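Local coordinates for putative cell surface protein (Streptococcus pyogenes, PDB 4OFQ) that probably serves as a cell-surface adhesin of the antigen I/II family, its C-terminal part being built from beta sandwiches, at residues 251-256 / 288-293. Sequence-based numbering, arbitrary orientation.
Sequences QKDKVL and GHYELA
Strands 251-256 and 289-293 face each other from two different sheets, running in roughly the same direction at 29° with their axes 9.9 Å apart, and Val255 sits across from Leu292. No backbone bonds join them; Asp253, Val255, Tyr290 and Leu292 all point into the gap and bridge it. The polar link is a short hydrogen bond from Tyr290 OH to Asp253 OD2, 2.6 Å long. OD2 receives it on its anti lone pair, the one turned away from OD1, and lies at the edge of the tyrosine ring, near its plane, while the carboxylate stands almost perpendicular to that ring (88°). With CG anti to the backbone N (chi1 168°), Tyr290 extends its phenol across to the opposite strand. Thr281 OG1, on the neighbouring strand 279-284, also hydrogen-bonds to OD2, so two hydroxyl groups grip one carboxylate oxygen. Such bonding would be expected to favour the charged form of Asp253.

Beside this pair, Leu292 brings CD1 to 4.0 Å from Val255 CB, with Val255 CG1 almost as near; the same methyl lies 3.3 Å from Asp253 OD2, so the apolar contact directly adjoins the polar one. Strand 251-256 pairs with strand 310-318, whereas 289-293 lies between 237-242 and 279-284. These four side chains thus form part of the interface between the facing sheets of a beta sandwich in the C-terminal domain of this antigen I/II-family protein.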
loop_
_atom_site.group_PDB
_atom_site.type_symbol
_atom_site.label_atom_id
_atom_site.label_comp_id
_atom_site.label_asym_id
_atom_site.label_seq_id
_atom_site.Cartn_x
_atom_site.Cartn_y
_atom_site.Cartn_z
ATOM N N GLN A 251 -34.083 -8.113 9.299
ATOM C CA GLN A 251 -35.289 -7.708 8.576
ATOM C C GLN A 251 -34.949 -7.244 7.163
ATOM O O GLN A 251 -35.480 -7.772 6.189
ATOM C CB GLN A 251 -36.023 -6.593 9.320
ATOM C CG GLN A 251 -36.453 -6.962 10.734
ATOM C CD GLN A 251 -37.496 -8.052 10.737
ATOM O OE1 GLN A 251 -38.556 -7.907 10.120
ATOM N NE2 GLN A 251 -37.201 -9.165 11.415
ATOM N N LYS A 252 -34.059 -6.265 7.054
ATOM C CA LYS A 252 -33.734 -5.685 5.753
ATOM C C LYS A 252 -32.481 -4.827 5.845
ATOM O O LYS A 252 -32.024 -4.493 6.938
ATOM C CB LYS A 252 -34.905 -4.830 5.263
ATOM C CG LYS A 252 -34.977 -3.460 5.920
ATOM C CD LYS A 252 -36.019 -2.582 5.242
ATOM C CE LYS A 252 -35.620 -1.118 5.270
ATOM N NZ LYS A 252 -34.353 -0.843 4.542
ATOM N N ASP A 253 -31.909 -4.467 4.698
ATOM C CA ASP A 253 -30.806 -3.518 4.730
ATOM C C ASP A 253 -31.010 -2.384 3.743
ATOM O O ASP A 253 -32.016 -2.335 3.019
ATOM C CB ASP A 253 -29.460 -4.210 4.497
ATOM C CG ASP A 253 -29.325 -4.772 3.088
ATOM O OD1 ASP A 253 -30.293 -4.686 2.300
ATOM O OD2 ASP A 253 -28.243 -5.308 2.762
ATOM N N LYS A 254 -30.059 -1.462 3.746
ATOM C CA LYS A 254 -30.014 -0.373 2.780
ATOM C C LYS A 254 -28.555 0.055 2.698
ATOM O O LYS A 254 -27.809 -0.096 3.665
ATOM C CB LYS A 254 -30.886 0.798 3.259
ATOM C CG LYS A 254 -30.841 2.019 2.351
ATOM C CD LYS A 254 -31.939 3.037 2.679
ATOM C CE LYS A 254 -31.816 3.566 4.098
ATOM N NZ LYS A 254 -32.784 4.681 4.366
ATOM N N VAL A 255 -28.134 0.572 1.553
ATOM C CA VAL A 255 -26.757 1.054 1.430
ATOM C C VAL A 255 -26.743 2.394 0.679
ATOM O O VAL A 255 -27.370 2.523 -0.385
ATOM C CB VAL A 255 -25.856 -0.004 0.737
ATOM C CG1 VAL A 255 -26.459 -0.429 -0.601
ATOM C CG2 VAL A 255 -24.434 0.546 0.547
ATOM N N LEU A 256 -26.079 3.398 1.255
ATOM C CA LEU A 256 -26.112 4.757 0.712
ATOM C C LEU A 256 -24.716 5.305 0.453
ATOM O O LEU A 256 -23.789 5.057 1.221
ATOM C CB LEU A 256 -26.808 5.707 1.687
ATOM C CG LEU A 256 -28.220 5.326 2.122
ATOM C CD1 LEU A 256 -28.746 6.307 3.164
ATOM C CD2 LEU A 256 -29.120 5.292 0.910
ATOM N N GLY A 288 -26.629 -16.628 10.781
ATOM C CA GLY A 288 -26.630 -15.220 11.150
ATOM C C GLY A 288 -25.609 -14.386 10.402
ATOM O O GLY A 288 -25.393 -13.215 10.718
ATOM N N HIS A 289 -24.975 -14.981 9.398
ATOM C CA HIS A 289 -23.930 -14.295 8.649
ATOM C C HIS A 289 -24.513 -13.361 7.588
ATOM O O HIS A 289 -25.244 -13.794 6.701
ATOM C CB HIS A 289 -22.999 -15.317 7.997
ATOM C CG HIS A 289 -21.775 -14.717 7.370
ATOM N ND1 HIS A 289 -21.717 -14.364 6.039
ATOM C CD2 HIS A 289 -20.554 -14.439 7.886
ATOM C CE1 HIS A 289 -20.516 -13.882 5.764
ATOM N NE2 HIS A 289 -19.791 -13.921 6.866
ATOM N N TYR A 290 -24.158 -12.083 7.688
ATOM C CA TYR A 290 -24.612 -11.052 6.763
ATOM C C TYR A 290 -23.440 -10.504 5.950
ATOM O O TYR A 290 -22.389 -10.192 6.494
ATOM C CB TYR A 290 -25.264 -9.899 7.540
ATOM C CG TYR A 290 -25.514 -8.659 6.707
ATOM C CD1 TYR A 290 -24.542 -7.663 6.590
ATOM C CD2 TYR A 290 -26.722 -8.479 6.045
ATOM C CE1 TYR A 290 -24.765 -6.528 5.826
ATOM C CE2 TYR A 290 -26.954 -7.356 5.273
ATOM C CZ TYR A 290 -25.969 -6.380 5.174
ATOM O OH TYR A 290 -26.187 -5.254 4.424
ATOM N N GLU A 291 -23.649 -10.340 4.652
ATOM C CA GLU A 291 -22.623 -9.799 3.786
ATOM C C GLU A 291 -23.260 -8.850 2.764
ATOM O O GLU A 291 -24.298 -9.162 2.198
ATOM C CB GLU A 291 -21.961 -10.972 3.068
ATOM C CG GLU A 291 -20.770 -10.635 2.238
ATOM C CD GLU A 291 -20.233 -11.866 1.544
ATOM O OE1 GLU A 291 -19.740 -12.774 2.252
ATOM O OE2 GLU A 291 -20.337 -11.931 0.298
ATOM N N LEU A 292 -22.657 -7.686 2.549
ATOM C CA LEU A 292 -23.043 -6.848 1.415
ATOM C C LEU A 292 -21.779 -6.471 0.654
ATOM O O LEU A 292 -20.876 -5.839 1.204
ATOM C CB LEU A 292 -23.815 -5.599 1.868
ATOM C CG LEU A 292 -24.329 -4.665 0.763
ATOM C CD1 LEU A 292 -25.632 -3.995 1.169
ATOM C CD2 LEU A 292 -23.287 -3.604 0.434
ATOM N N ALA A 293 -21.720 -6.861 -0.613
ATOM C CA ALA A 293 -20.533 -6.640 -1.435
ATOM C C ALA A 293 -20.843 -5.781 -2.645
ATOM O O ALA A 293 -21.810 -6.036 -3.377
ATOM C CB ALA A 293 -19.939 -7.976 -1.896
#